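Local atomic coordinates of putative regulator (Escherichia coli O6, PDB entry 3HFI), a protein that probably acts as a GntR-type transcription regulator, its UTRA domain being expected to bind a small effector molecule that tunes DNA binding. Residues T30-P35 with I52-R57; E107-A112 with H133-V138; A129-L134 with N150-G155. One frame throughout, in Å; residues are numbered along the deposited sequence.

Contact 1: residues T30-P35 with I52-R57; sequences TSRIEP and ILYLER
Arg32 lays its guanidinium flat on the ring of Tyr54. The two planes are only 12° apart, and Arg32 CZ sits 4.0 Å from the centroid of the Tyr54 ring, over the face. This is a stacked cation-pi pair. The bend of the arginine chain at chi3 (55°) turns the group back over the ring. The ring edge is met in its plane by Thr30 CG2, 3.9 Å from Tyr54 CE2. Glu34 completes the cluster. Glu34 OE1 takes a bond of 2.8 Å from Arg32 NH2, a salt bridge within strand 26-35. The carboxylate thus holds the guanidinium from its edge while the tyrosine covers one face. Glu34 also lies alongside Ile52, with its CG 3.4 Å from Ile52 CD1.

These side chains share one face of an antiparallel pair, strand 26-35, outermost within this chain, and its neighbour 51-60 in the six-stranded sheet of the UTRA domain. Thr30, Arg32 and Glu34 form hydrogen-bonded pairs with Glu56, Tyr54 and Ile52. The bond from Tyr54 N to Arg32 O is short, 2.7 Å, and nearly straight at 175°. That from Thr30 N to Glu56 O is weak. On the other face, Ile33 CD1 packs on Leu53 CD1 at 3.5 Å, and Ser31 CB touches Leu55 CD1. Further out, strand 65-73 supplies second partners: Arg72 forms a salt bridge with Glu34 OE2, and Glu70 hydrogen-bonds Tyr54 OH.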
ATOM      1  N   THR A  30       1.261  -9.529  20.582  1.00 17.47           N
ATOM      2  CA  THR A  30       0.663 -10.809  20.857  1.00 16.89           C
ATOM      3  C   THR A  30       0.503 -11.610  19.604  1.00 14.85           C
ATOM      4  O   THR A  30       0.482 -11.070  18.482  1.00 12.25           O
ATOM      5  CB  THR A  30      -0.693 -10.674  21.649  1.00 17.39           C
ATOM      6  OG1 THR A  30      -0.928 -11.889  22.342  1.00 20.64           O
ATOM      7  CG2 THR A  30      -1.860 -10.388  20.785  1.00 18.67           C
ATOM      8  N   SER A  31       0.454 -12.920  19.800  1.00 13.01           N
ATOM      9  CA  SER A  31       0.048 -13.817  18.740  1.00 13.36           C
ATOM     10  C   SER A  31      -0.815 -14.981  19.183  1.00 11.78           C
ATOM     11  O   SER A  31      -0.829 -15.329  20.317  1.00 11.72           O
ATOM     12  CB  SER A  31       1.256 -14.310  17.947  1.00 13.41           C
ATOM     13  OG  SER A  31       2.049 -15.188  18.655  1.00 16.96           O
ATOM     14  N   ARG A  32      -1.474 -15.632  18.243  1.00 11.34           N
ATOM     15  CA  ARG A  32      -2.469 -16.622  18.583  1.00 12.15           C
ATOM     16  C   ARG A  32      -2.769 -17.441  17.356  1.00 11.22           C
ATOM     17  O   ARG A  32      -2.763 -16.875  16.262  1.00  9.62           O
ATOM     18  CB  ARG A  32      -3.752 -15.868  18.837  1.00 13.04           C
ATOM     19  CG  ARG A  32      -4.564 -16.366  19.858  1.00 17.25           C
ATOM     20  CD  ARG A  32      -5.475 -15.212  20.342  1.00 22.52           C
ATOM     21  NE  ARG A  32      -6.272 -14.565  19.271  1.00 22.38           N
ATOM     22  CZ  ARG A  32      -6.559 -13.253  19.257  1.00 26.49           C
ATOM     23  NH1 ARG A  32      -6.063 -12.450  20.218  1.00 23.47           N
ATOM     24  NH2 ARG A  32      -7.289 -12.720  18.253  1.00 26.67           N
ATOM     25  N   ILE A  33      -3.042 -18.731  17.528  1.00 11.28           N
ATOM     26  CA  ILE A  33      -3.572 -19.554  16.442  1.00 11.91           C
ATOM     27  C   ILE A  33      -5.081 -19.525  16.699  1.00 12.39           C
ATOM     28  O   ILE A  33      -5.501 -19.805  17.819  1.00 11.61           O
ATOM     29  CB  ILE A  33      -3.113 -21.015  16.503  1.00 12.76           C
ATOM     30  CG1 ILE A  33      -1.576 -21.116  16.362  1.00 14.35           C
ATOM     31  CG2 ILE A  33      -3.810 -21.853  15.452  1.00 11.35           C
ATOM     32  CD1 ILE A  33      -1.085 -20.346  15.219  1.00 15.29           C
ATOM     33  N   GLU A  34      -5.885 -19.146  15.720  1.00 12.24           N
ATOM     34  CA  GLU A  34      -7.307 -19.141  15.990  1.00 14.41           C
ATOM     35  C   GLU A  34      -8.059 -19.663  14.756  1.00 13.22           C
ATOM     36  O   GLU A  34      -7.543 -19.558  13.658  1.00 12.24           O
ATOM     37  CB  GLU A  34      -7.761 -17.699  16.307  1.00 15.49           C
ATOM     38  CG  GLU A  34      -7.516 -16.755  15.132  1.00 19.40           C
ATOM     39  CD  GLU A  34      -8.042 -15.263  15.348  1.00 26.05           C
ATOM     40  OE1 GLU A  34      -8.140 -14.804  16.508  1.00 24.40           O
ATOM     41  OE2 GLU A  34      -8.336 -14.584  14.317  1.00 25.02           O
ATOM     42  N   PRO A  35      -9.291 -20.179  14.952  1.00 12.66           N
ATOM     43  CA  PRO A  35     -10.090 -20.565  13.800  1.00 12.23           C
ATOM     44  C   PRO A  35     -10.468 -19.333  12.991  1.00 12.32           C
ATOM     45  O   PRO A  35     -10.851 -18.323  13.577  1.00 13.75           O
ATOM     46  CB  PRO A  35     -11.331 -21.252  14.399  1.00 11.62           C
ATOM     47  CG  PRO A  35     -10.971 -21.539  15.844  1.00 15.21           C
ATOM     48  CD  PRO A  35      -9.966 -20.446  16.242  1.00 12.02           C
ATOM     49  N   ILE A  52      -5.714 -20.194  11.622  1.00 12.92           N
ATOM     50  CA  ILE A  52      -4.833 -19.211  11.052  1.00 11.35           C
ATOM     51  C   ILE A  52      -4.006 -18.647  12.168  1.00 10.69           C
ATOM     52  O   ILE A  52      -4.340 -18.831  13.370  1.00 11.69           O
ATOM     53  CB  ILE A  52      -5.611 -18.114  10.272  1.00 13.48           C
ATOM     54  CG1 ILE A  52      -6.671 -17.359  11.149  1.00 14.59           C
ATOM     55  CG2 ILE A  52      -6.234 -18.716   8.988  1.00 11.87           C
ATOM     56  CD1 ILE A  52      -6.099 -16.219  12.036  1.00 22.17           C
ATOM     57  N   LEU A  53      -2.905 -17.992  11.809  1.00  9.95           N
ATOM     58  CA  LEU A  53      -2.064 -17.266  12.780  1.00  9.86           C
ATOM     59  C   LEU A  53      -2.471 -15.766  12.891  1.00  9.77           C
ATOM     60  O   LEU A  53      -2.544 -15.059  11.883  1.00  9.57           O
ATOM     61  CB  LEU A  53      -0.577 -17.366  12.375  1.00 10.07           C
ATOM     62  CG  LEU A  53       0.475 -16.628  13.232  1.00 11.85           C
ATOM     63  CD1 LEU A  53       0.421 -17.199  14.637  1.00  9.60           C
ATOM     64  CD2 LEU A  53       1.872 -16.770  12.588  1.00 13.48           C
ATOM     65  N   TYR A  54      -2.777 -15.297  14.097  1.00  9.37           N
ATOM     66  CA  TYR A  54      -3.119 -13.937  14.320  1.00  9.49           C
ATOM     67  C   TYR A  54      -1.874 -13.291  14.947  1.00  9.90           C
ATOM     68  O   TYR A  54      -1.300 -13.857  15.834  1.00  9.40           O
ATOM     69  CB  TYR A  54      -4.259 -13.841  15.292  1.00 10.77           C
ATOM     70  CG  TYR A  54      -4.480 -12.451  15.852  1.00  9.66           C
ATOM     71  CD1 TYR A  54      -5.344 -11.549  15.220  1.00 13.82           C
ATOM     72  CD2 TYR A  54      -3.870 -12.052  17.021  1.00 13.53           C
ATOM     73  CE1 TYR A  54      -5.589 -10.296  15.735  1.00 12.34           C
ATOM     74  CE2 TYR A  54      -4.106 -10.758  17.562  1.00 13.25           C
ATOM     75  CZ  TYR A  54      -4.973  -9.899  16.901  1.00 13.60           C
ATOM     76  OH  TYR A  54      -5.181  -8.604  17.368  1.00 15.92           O
ATOM     77  N   LEU A  55      -1.435 -12.140  14.434  1.00 10.19           N
ATOM     78  CA  LEU A  55      -0.300 -11.401  14.977  1.00 11.17           C
ATOM     79  C   LEU A  55      -0.739  -9.983  15.198  1.00 11.98           C
ATOM     80  O   LEU A  55      -1.270  -9.347  14.278  1.00 10.86           O
ATOM     81  CB  LEU A  55       0.807 -11.374  13.952  1.00 12.49           C
ATOM     82  CG  LEU A  55       2.142 -11.990  14.053  1.00 19.75           C
ATOM     83  CD1 LEU A  55       2.106 -13.432  14.640  1.00 22.65           C
ATOM     84  CD2 LEU A  55       2.795 -11.884  12.654  1.00 19.55           C
ATOM     85  N   GLU A  56      -0.491  -9.456  16.384  1.00 12.40           N
ATOM     86  CA  GLU A  56      -0.717  -8.043  16.636  1.00 14.80           C
ATOM     87  C   GLU A  56       0.627  -7.355  16.838  1.00 15.96           C
ATOM     88  O   GLU A  56       1.428  -7.772  17.704  1.00 14.70           O
ATOM     89  CB  GLU A  56      -1.582  -7.885  17.893  1.00 15.20           C
ATOM     90  CG  GLU A  56      -2.164  -6.516  18.137  1.00 17.45           C
ATOM     91  CD  GLU A  56      -3.106  -6.518  19.390  1.00 24.24           C
ATOM     92  OE1 GLU A  56      -2.838  -7.228  20.395  1.00 25.87           O
ATOM     93  OE2 GLU A  56      -4.134  -5.805  19.357  1.00 32.55           O
ATOM     94  N   ARG A  57       0.852  -6.304  16.055  1.00 18.03           N
ATOM     95  CA  ARG A  57       2.150  -5.630  15.958  1.00 19.47           C
ATOM     96  C   ARG A  57       1.963  -4.135  16.049  1.00 20.68           C
ATOM     97  O   ARG A  57       1.017  -3.590  15.477  1.00 19.08           O
ATOM     98  CB  ARG A  57       2.808  -5.996  14.636  1.00 19.77           C
ATOM     99  CG  ARG A  57       3.309  -7.434  14.644  1.00 22.19           C
ATOM    100  CD  ARG A  57       3.268  -8.023  13.286  1.00 23.54           C
ATOM    101  NE  ARG A  57       4.344  -7.479  12.507  1.00 22.49           N
ATOM    102  CZ  ARG A  57       4.226  -6.877  11.322  1.00 25.14           C
ATOM    103  NH1 ARG A  57       3.068  -6.710  10.677  1.00 23.77           N
ATOM    104  NH2 ARG A  57       5.322  -6.427  10.758  1.00 25.83           N
TER

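Contact 2: residues E107-A112 with H133-V138; sequences ESRYAA and HLEQLV
Glu107, Arg109 and Ala111 form antiparallel hydrogen-bonded pairs with Leu137, Glu135 and His133, through six backbone bonds between strands running at 167° to each other. Ser108 with Gln136 and Tyr110 with Leu134 are the non-hydrogen-bonded pairs between them. There the CA atoms come closer, 4.2 Å between Ser108 CA and Gln136 CA.

On the face of Arg109, its extended chain runs beside Glu135, both pointing the same way. The charged ends meet in a long salt bridge, 3.7 Å from Arg109 NH1 to Glu135 OE1. Their planes are turned 68° apart, so the two groups do not meet as coplanar partners. The other oxygen, Glu135 OE2, is hydrogen-bonded by Tyr39. Next along this face, Glu107 lies alongside Leu137, a looser approach of 4.2 Å from Glu107 OE1 to Leu137 CD2.

On the other face Ser108 OG lies 3.5 Å from Gln136 NE2. Gln136 CG stands anti to the backbone N (chi1 -178°), and its chain runs out extended to the amide. Both ends of that amide are hydrogen-bonded to the second subunit: NE2 to Tyr159 O and OE1 to Gly161 N.

Glu107, Ser108 and Arg109 also pair antiparallel with a strand of the second subunit. Strand 105-114 is one of the two outermost strands within its chain, and the pairing makes a beta sheet that is continuous across the dimer interface.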
ATOM      1  N   GLU A 107      -4.584  -5.582  -2.053  1.00 13.98           N
ATOM      2  CA  GLU A 107      -5.746  -4.742  -2.214  1.00 15.31           C
ATOM      3  C   GLU A 107      -5.942  -4.108  -0.847  1.00 14.69           C
ATOM      4  O   GLU A 107      -5.869  -4.803   0.139  1.00 13.36           O
ATOM      5  CB  GLU A 107      -6.990  -5.597  -2.478  1.00 17.72           C
ATOM      6  CG  GLU A 107      -7.031  -6.254  -3.811  1.00 20.06           C
ATOM      7  CD  GLU A 107      -8.226  -7.228  -3.985  1.00 23.03           C
ATOM      8  OE1 GLU A 107      -8.862  -7.687  -3.000  1.00 29.88           O
ATOM      9  OE2 GLU A 107      -8.489  -7.573  -5.145  1.00 28.28           O
ATOM     10  N   SER A 108      -6.293  -2.832  -0.787  1.00 14.04           N
ATOM     11  CA  SER A 108      -6.631  -2.236   0.461  1.00 14.68           C
ATOM     12  C   SER A 108      -7.935  -1.501   0.331  1.00 14.63           C
ATOM     13  O   SER A 108      -8.250  -0.955  -0.713  1.00 14.89           O
ATOM     14  CB  SER A 108      -5.551  -1.224   0.847  1.00 15.86           C
ATOM     15  OG  SER A 108      -4.272  -1.792   0.845  1.00 17.49           O
ATOM     16  N   ARG A 109      -8.599  -1.349   1.464  1.00 15.24           N
ATOM     17  CA  ARG A 109      -9.864  -0.652   1.573  1.00 17.35           C
ATOM     18  C   ARG A 109      -9.762   0.222   2.783  1.00 15.35           C
ATOM     19  O   ARG A 109      -9.308  -0.237   3.810  1.00 13.86           O
ATOM     20  CB  ARG A 109     -10.937  -1.685   1.761  1.00 19.79           C
ATOM     21  CG  ARG A 109     -12.326  -1.161   1.757  1.00 26.11           C
ATOM     22  CD  ARG A 109     -13.193  -2.410   1.781  1.00 37.15           C
ATOM     23  NE  ARG A 109     -14.627  -2.159   1.892  1.00 45.83           N
ATOM     24  CZ  ARG A 109     -15.528  -3.112   2.188  1.00 53.36           C
ATOM     25  NH1 ARG A 109     -15.125  -4.385   2.413  1.00 55.15           N
ATOM     26  NH2 ARG A 109     -16.842  -2.799   2.275  1.00 54.89           N
ATOM     27  N   TYR A 110     -10.041   1.493   2.624  1.00 14.91           N
ATOM     28  CA  TYR A 110      -9.804   2.456   3.658  1.00 17.37           C
ATOM     29  C   TYR A 110     -11.153   2.957   4.232  1.00 18.87           C
ATOM     30  O   TYR A 110     -12.061   3.278   3.474  1.00 18.17           O
ATOM     31  CB  TYR A 110      -9.008   3.652   3.109  1.00 16.89           C
ATOM     32  CG  TYR A 110      -7.717   3.294   2.393  1.00 22.16           C
ATOM     33  CD1 TYR A 110      -6.490   3.267   3.060  1.00 27.13           C
ATOM     34  CD2 TYR A 110      -7.721   2.977   1.043  1.00 25.81           C
ATOM     35  CE1 TYR A 110      -5.288   2.919   2.376  1.00 29.61           C
ATOM     36  CE2 TYR A 110      -6.532   2.659   0.353  1.00 28.95           C
ATOM     37  CZ  TYR A 110      -5.330   2.604   1.026  1.00 28.57           C
ATOM     38  OH  TYR A 110      -4.193   2.273   0.322  1.00 26.70           O
ATOM     39  N   ALA A 111     -11.230   3.097   5.546  1.00 21.69           N
ATOM     40  CA  ALA A 111     -12.480   3.475   6.236  1.00 24.97           C
ATOM     41  C   ALA A 111     -12.172   4.276   7.509  1.00 27.56           C
ATOM     42  O   ALA A 111     -11.146   4.066   8.134  1.00 29.24           O
ATOM     43  CB  ALA A 111     -13.275   2.212   6.589  1.00 24.02           C
ATOM     44  N   ALA A 112     -13.070   5.173   7.901  1.00 31.15           N
ATOM     45  CA  ALA A 112     -12.975   5.869   9.213  1.00 33.50           C
ATOM     46  C   ALA A 112     -13.542   4.981  10.284  1.00 35.74           C
ATOM     47  O   ALA A 112     -14.617   4.427  10.112  1.00 36.98           O
ATOM     48  CB  ALA A 112     -13.732   7.177   9.198  1.00 33.41           C
ATOM     49  N   HIS A 133      -8.803   3.391   9.322  1.00 21.42           N
ATOM     50  CA  HIS A 133      -8.759   1.951   9.348  1.00 20.20           C
ATOM     51  C   HIS A 133      -8.537   1.452   7.912  1.00 18.66           C
ATOM     52  O   HIS A 133      -9.213   1.879   6.984  1.00 18.58           O
ATOM     53  CB  HIS A 133     -10.046   1.391   9.906  1.00 19.66           C
ATOM     54  CG  HIS A 133     -10.142  -0.087   9.813  1.00 20.16           C
ATOM     55  ND1 HIS A 133      -9.311  -0.929  10.528  1.00 22.36           N
ATOM     56  CD2 HIS A 133     -11.005  -0.886   9.154  1.00 22.04           C
ATOM     57  CE1 HIS A 133      -9.624  -2.181  10.272  1.00 20.25           C
ATOM     58  NE2 HIS A 133     -10.654  -2.189   9.451  1.00 23.70           N
ATOM     59  N   LEU A 134      -7.600   0.544   7.766  1.00 17.16           N
ATOM     60  CA  LEU A 134      -7.325  -0.116   6.508  1.00 17.14           C
ATOM     61  C   LEU A 134      -7.527  -1.607   6.656  1.00 16.55           C
ATOM     62  O   LEU A 134      -7.110  -2.193   7.669  1.00 14.70           O
ATOM     63  CB  LEU A 134      -5.899   0.181   6.193  1.00 18.31           C
ATOM     64  CG  LEU A 134      -5.253  -0.291   4.948  1.00 22.00           C
ATOM     65  CD1 LEU A 134      -4.859   1.035   4.346  1.00 27.83           C
ATOM     66  CD2 LEU A 134      -4.025  -1.131   5.262  1.00 24.34           C
ATOM     67  N   GLU A 135      -8.223  -2.229   5.696  1.00 15.98           N
ATOM     68  CA  GLU A 135      -8.168  -3.699   5.540  1.00 16.44           C
ATOM     69  C   GLU A 135      -7.333  -3.962   4.317  1.00 14.89           C
ATOM     70  O   GLU A 135      -7.604  -3.395   3.280  1.00 14.54           O
ATOM     71  CB  GLU A 135      -9.526  -4.329   5.255  1.00 15.61           C
ATOM     72  CG  GLU A 135     -10.526  -4.291   6.340  1.00 23.11           C
ATOM     73  CD  GLU A 135     -11.851  -4.947   5.896  1.00 27.56           C
ATOM     74  OE1 GLU A 135     -12.248  -4.812   4.729  1.00 39.30           O
ATOM     75  OE2 GLU A 135     -12.492  -5.608   6.678  1.00 28.51           O
ATOM     76  N   GLN A 136      -6.388  -4.879   4.402  1.00 14.58           N
ATOM     77  CA  GLN A 136      -5.523  -5.171   3.299  1.00 13.16           C
ATOM     78  C   GLN A 136      -5.432  -6.659   3.092  1.00 13.52           C
ATOM     79  O   GLN A 136      -5.180  -7.417   4.040  1.00 14.93           O
ATOM     80  CB  GLN A 136      -4.132  -4.668   3.617  1.00 13.09           C
ATOM     81  CG  GLN A 136      -3.160  -4.896   2.445  1.00 15.06           C
ATOM     82  CD  GLN A 136      -1.792  -4.421   2.740  1.00 18.67           C
ATOM     83  OE1 GLN A 136      -1.116  -4.944   3.673  1.00 17.59           O
ATOM     84  NE2 GLN A 136      -1.337  -3.395   1.968  1.00 16.63           N
ATOM     85  N   LEU A 137      -5.613  -7.084   1.864  1.00 12.17           N
ATOM     86  CA  LEU A 137      -5.521  -8.483   1.508  1.00 12.42           C
ATOM     87  C   LEU A 137      -4.271  -8.595   0.645  1.00 11.75           C
ATOM     88  O   LEU A 137      -4.141  -7.880  -0.301  1.00 10.74           O
ATOM     89  CB  LEU A 137      -6.793  -8.921   0.754  1.00 11.62           C
ATOM     90  CG  LEU A 137      -7.031 -10.411   0.522  1.00 14.75           C
ATOM     91  CD1 LEU A 137      -6.908 -11.232   1.791  1.00  6.17           C
ATOM     92  CD2 LEU A 137      -8.378 -10.681  -0.156  1.00 14.75           C
ATOM     93  N   VAL A 138      -3.401  -9.536   0.983  1.00 12.91           N
ATOM     94  CA  VAL A 138      -2.099  -9.767   0.350  1.00 12.66           C
ATOM     95  C   VAL A 138      -2.098 -11.154  -0.286  1.00 13.00           C
ATOM     96  O   VAL A 138      -2.554 -12.110   0.334  1.00 14.40           O
ATOM     97  CB  VAL A 138      -0.958  -9.612   1.398  1.00 12.33           C
ATOM     98  CG1 VAL A 138       0.425  -9.879   0.759  1.00 10.73           C
ATOM     99  CG2 VAL A 138      -1.001  -8.169   2.019  1.00 10.59           C
TER

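Contact 3: residues A129-L134 with N150-G155; sequences APVLHL and NVWLKG
His133 and Trp152 carry the aromatic part of this contact. Their side chains run together from a non-hydrogen-bonded pair, with ring centroids 4.2 Å apart (six-membered ring of Trp152) and planes at 36°, an oblique meeting. His133 ND1 lies over one face of the indole, off toward its rim, 3.5 Å from Trp152 CH2. The first torsion of His133 carries its ring away from its own backbone N and over the indole. Trp152 NE1 is hydrogen-bonded to Glu70 on strand 65-73.

Apolar contacts lie on both faces. Val131 CG2 reaches the indole edge in its plane, 3.8 Å from Trp152 CE3. On the opposite face Leu134 and Val151 lie side by side, with Leu134 CD2 3.7 Å from Val151 CG2. Leu132 and Leu153 run alongside each other there too, their CB atoms 3.8 Å apart.

Leu134 pairs with Val151 and Leu132 with Leu153, each by two backbone hydrogen bonds. Of the four, the bond from Leu134 N to Val151 O has the straightest N-H...O angle, 170°. The one from Leu132 N to Leu153 O is more bent, at 131°, near the point where the second strand ends.

Just past the strand, Lys154 NZ hydrogen-bonds Leu123 O on helix 117-123. Trp152, still in the strand, packs on that helix. The pairing is that of an antiparallel beta hairpin, formed by strands 130-139 and 144-153 within the UTRA sheet.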
ATOM      1  N   ALA A 129     -11.715   8.154  19.818  1.00 42.97           N
ATOM      2  CA  ALA A 129     -11.086   8.943  18.773  1.00 41.66           C
ATOM      3  C   ALA A 129     -11.290   8.267  17.409  1.00 40.00           C
ATOM      4  O   ALA A 129     -11.353   7.051  17.323  1.00 39.15           O
ATOM      5  CB  ALA A 129      -9.617   9.085  19.057  1.00 41.87           C
ATOM      6  N   PRO A 130     -11.400   9.055  16.347  1.00 38.43           N
ATOM      7  CA  PRO A 130     -11.448   8.492  14.995  1.00 37.38           C
ATOM      8  C   PRO A 130     -10.039   8.217  14.425  1.00 35.59           C
ATOM      9  O   PRO A 130      -9.132   9.065  14.527  1.00 35.47           O
ATOM     10  CB  PRO A 130     -12.159   9.589  14.177  1.00 37.66           C
ATOM     11  CG  PRO A 130     -11.877  10.852  14.907  1.00 37.94           C
ATOM     12  CD  PRO A 130     -11.873  10.457  16.365  1.00 38.49           C
ATOM     13  N   VAL A 131      -9.865   7.047  13.829  1.00 33.26           N
ATOM     14  CA  VAL A 131      -8.603   6.698  13.208  1.00 31.13           C
ATOM     15  C   VAL A 131      -8.878   6.234  11.790  1.00 29.80           C
ATOM     16  O   VAL A 131     -10.024   5.909  11.449  1.00 29.42           O
ATOM     17  CB  VAL A 131      -7.900   5.616  14.011  1.00 30.76           C
ATOM     18  CG1 VAL A 131      -7.587   6.145  15.381  1.00 30.88           C
ATOM     19  CG2 VAL A 131      -8.768   4.377  14.107  1.00 30.72           C
ATOM     20  N   LEU A 132      -7.839   6.221  10.956  1.00 27.86           N
ATOM     21  CA  LEU A 132      -7.961   5.606   9.650  1.00 26.33           C
ATOM     22  C   LEU A 132      -7.821   4.107   9.837  1.00 23.87           C
ATOM     23  O   LEU A 132      -6.862   3.601  10.437  1.00 22.54           O
ATOM     24  CB  LEU A 132      -6.929   6.135   8.644  1.00 27.00           C
ATOM     25  CG  LEU A 132      -7.032   5.459   7.255  1.00 29.94           C
ATOM     26  CD1 LEU A 132      -8.187   6.085   6.421  1.00 32.37           C
ATOM     27  CD2 LEU A 132      -5.719   5.556   6.494  1.00 32.59           C
ATOM     28  N   HIS A 133      -8.803   3.391   9.322  1.00 21.42           N
ATOM     29  CA  HIS A 133      -8.759   1.951   9.348  1.00 20.20           C
ATOM     30  C   HIS A 133      -8.537   1.452   7.912  1.00 18.66           C
ATOM     31  O   HIS A 133      -9.213   1.879   6.984  1.00 18.58           O
ATOM     32  CB  HIS A 133     -10.046   1.391   9.906  1.00 19.66           C
ATOM     33  CG  HIS A 133     -10.142  -0.087   9.813  1.00 20.16           C
ATOM     34  ND1 HIS A 133      -9.311  -0.929  10.528  1.00 22.36           N
ATOM     35  CD2 HIS A 133     -11.005  -0.886   9.154  1.00 22.04           C
ATOM     36  CE1 HIS A 133      -9.624  -2.181  10.272  1.00 20.25           C
ATOM     37  NE2 HIS A 133     -10.654  -2.189   9.451  1.00 23.70           N
ATOM     38  N   LEU A 134      -7.600   0.544   7.766  1.00 17.16           N
ATOM     39  CA  LEU A 134      -7.325  -0.116   6.508  1.00 17.14           C
ATOM     40  C   LEU A 134      -7.527  -1.607   6.656  1.00 16.55           C
ATOM     41  O   LEU A 134      -7.110  -2.193   7.669  1.00 14.70           O
ATOM     42  CB  LEU A 134      -5.899   0.181   6.193  1.00 18.31           C
ATOM     43  CG  LEU A 134      -5.253  -0.291   4.948  1.00 22.00           C
ATOM     44  CD1 LEU A 134      -4.859   1.035   4.346  1.00 27.83           C
ATOM     45  CD2 LEU A 134      -4.025  -1.131   5.262  1.00 24.34           C
ATOM     46  N   ASN A 150      -5.578  -5.890   9.233  1.00 14.42           N
ATOM     47  CA  ASN A 150      -6.340  -4.738   9.660  1.00 15.71           C
ATOM     48  C   ASN A 150      -5.369  -3.776  10.292  1.00 16.41           C
ATOM     49  O   ASN A 150      -4.634  -4.172  11.215  1.00 15.04           O
ATOM     50  CB  ASN A 150      -7.342  -5.133  10.723  1.00 15.47           C
ATOM     51  CG  ASN A 150      -8.593  -5.723  10.137  1.00 18.94           C
ATOM     52  OD1 ASN A 150      -9.576  -5.035  10.002  1.00 28.89           O
ATOM     53  ND2 ASN A 150      -8.557  -6.990   9.760  1.00 18.12           N
ATOM     54  N   VAL A 151      -5.361  -2.526   9.820  1.00 17.21           N
ATOM     55  CA  VAL A 151      -4.368  -1.547  10.262  1.00 17.89           C
ATOM     56  C   VAL A 151      -5.092  -0.343  10.831  1.00 19.38           C
ATOM     57  O   VAL A 151      -6.047   0.138  10.233  1.00 18.46           O
ATOM     58  CB  VAL A 151      -3.449  -1.125   9.118  1.00 18.26           C
ATOM     59  CG1 VAL A 151      -2.434  -0.153   9.593  1.00 16.37           C
ATOM     60  CG2 VAL A 151      -2.744  -2.348   8.531  1.00 18.18           C
ATOM     61  N   TRP A 152      -4.601   0.146  11.966  1.00 21.35           N
ATOM     62  CA  TRP A 152      -5.187   1.262  12.678  1.00 23.66           C
ATOM     63  C   TRP A 152      -4.151   2.353  12.681  1.00 26.62           C
ATOM     64  O   TRP A 152      -3.115   2.221  13.337  1.00 25.88           O
ATOM     65  CB  TRP A 152      -5.523   0.849  14.088  1.00 23.54           C
ATOM     66  CG  TRP A 152      -6.320  -0.368  14.072  1.00 23.16           C
ATOM     67  CD1 TRP A 152      -5.870  -1.675  14.061  1.00 20.98           C
ATOM     68  CD2 TRP A 152      -7.716  -0.420  13.996  1.00 23.07           C
ATOM     69  NE1 TRP A 152      -6.925  -2.541  13.982  1.00 22.53           N
ATOM     70  CE2 TRP A 152      -8.081  -1.800  13.950  1.00 24.05           C
ATOM     71  CE3 TRP A 152      -8.712   0.554  13.955  1.00 23.10           C
ATOM     72  CZ2 TRP A 152      -9.407  -2.212  13.875  1.00 24.47           C
ATOM     73  CZ3 TRP A 152     -10.018   0.153  13.894  1.00 24.08           C
ATOM     74  CH2 TRP A 152     -10.364  -1.224  13.865  1.00 24.81           C
ATOM     75  N   LEU A 153      -4.437   3.410  11.928  1.00 29.76           N
ATOM     76  CA  LEU A 153      -3.406   4.338  11.518  1.00 33.63           C
ATOM     77  C   LEU A 153      -3.969   5.505  12.241  1.00 36.30           C
ATOM     78  O   LEU A 153      -5.125   5.750  12.059  1.00 36.92           O
ATOM     79  CB  LEU A 153      -3.693   4.988  10.177  1.00 34.18           C
ATOM     80  CG  LEU A 153      -2.919   4.434   8.989  1.00 35.94           C
ATOM     81  CD1 LEU A 153      -3.464   3.101   8.586  1.00 37.49           C
ATOM     82  CD2 LEU A 153      -3.050   5.439   7.842  1.00 38.76           C
ATOM     83  N   LYS A 154      -3.224   6.221  13.066  1.00 39.43           N
ATOM     84  CA  LYS A 154      -3.880   7.326  13.813  1.00 43.74           C
ATOM     85  C   LYS A 154      -3.528   8.643  13.119  1.00 46.44           C
ATOM     86  O   LYS A 154      -3.942   9.712  13.561  1.00 46.91           O
ATOM     87  CB  LYS A 154      -2.686   6.944  14.733  1.00 43.71           C
ATOM     88  CG  LYS A 154      -2.214   7.980  15.736  1.00 45.38           C
ATOM     89  CD  LYS A 154      -0.974   7.442  16.463  1.00 46.95           C
ATOM     90  CE  LYS A 154      -0.267   8.511  17.314  1.00 46.86           C
ATOM     91  NZ  LYS A 154      -0.426   8.322  18.798  1.00 47.70           N
ATOM     92  N   GLY A 155      -2.758   8.562  12.043  1.00 50.55           N
ATOM     93  CA  GLY A 155      -2.333   9.729  11.284  1.00 54.02           C
ATOM     94  C   GLY A 155      -2.969   9.972   9.924  1.00 56.91           C
ATOM     95  O   GLY A 155      -4.034  10.568   9.861  1.00 57.47           O
TER

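How the contacts relate
From the N terminus, contact 1 comes first: strand 51-60 returns alongside strand 26-35 and closes a loop that holds helix 38-44. Contact 2 brings strand 130-139 back to strand 105-114, enclosing helix 117-123. Contact 3 closes the hairpin with strand 144-153. Contact 3 opens on the strand where contact 2 ends, sharing His133 and Leu134, so neither nests inside the other. Strand 130-139 thus has a neighbour on each flank. Contact 1 nests with neither and touches neither; its centre is about 18 Å from that of contact 2. Strand 65-73 lies between strands 51-60 and 144-153 and joins the two halves into one antiparallel sheet.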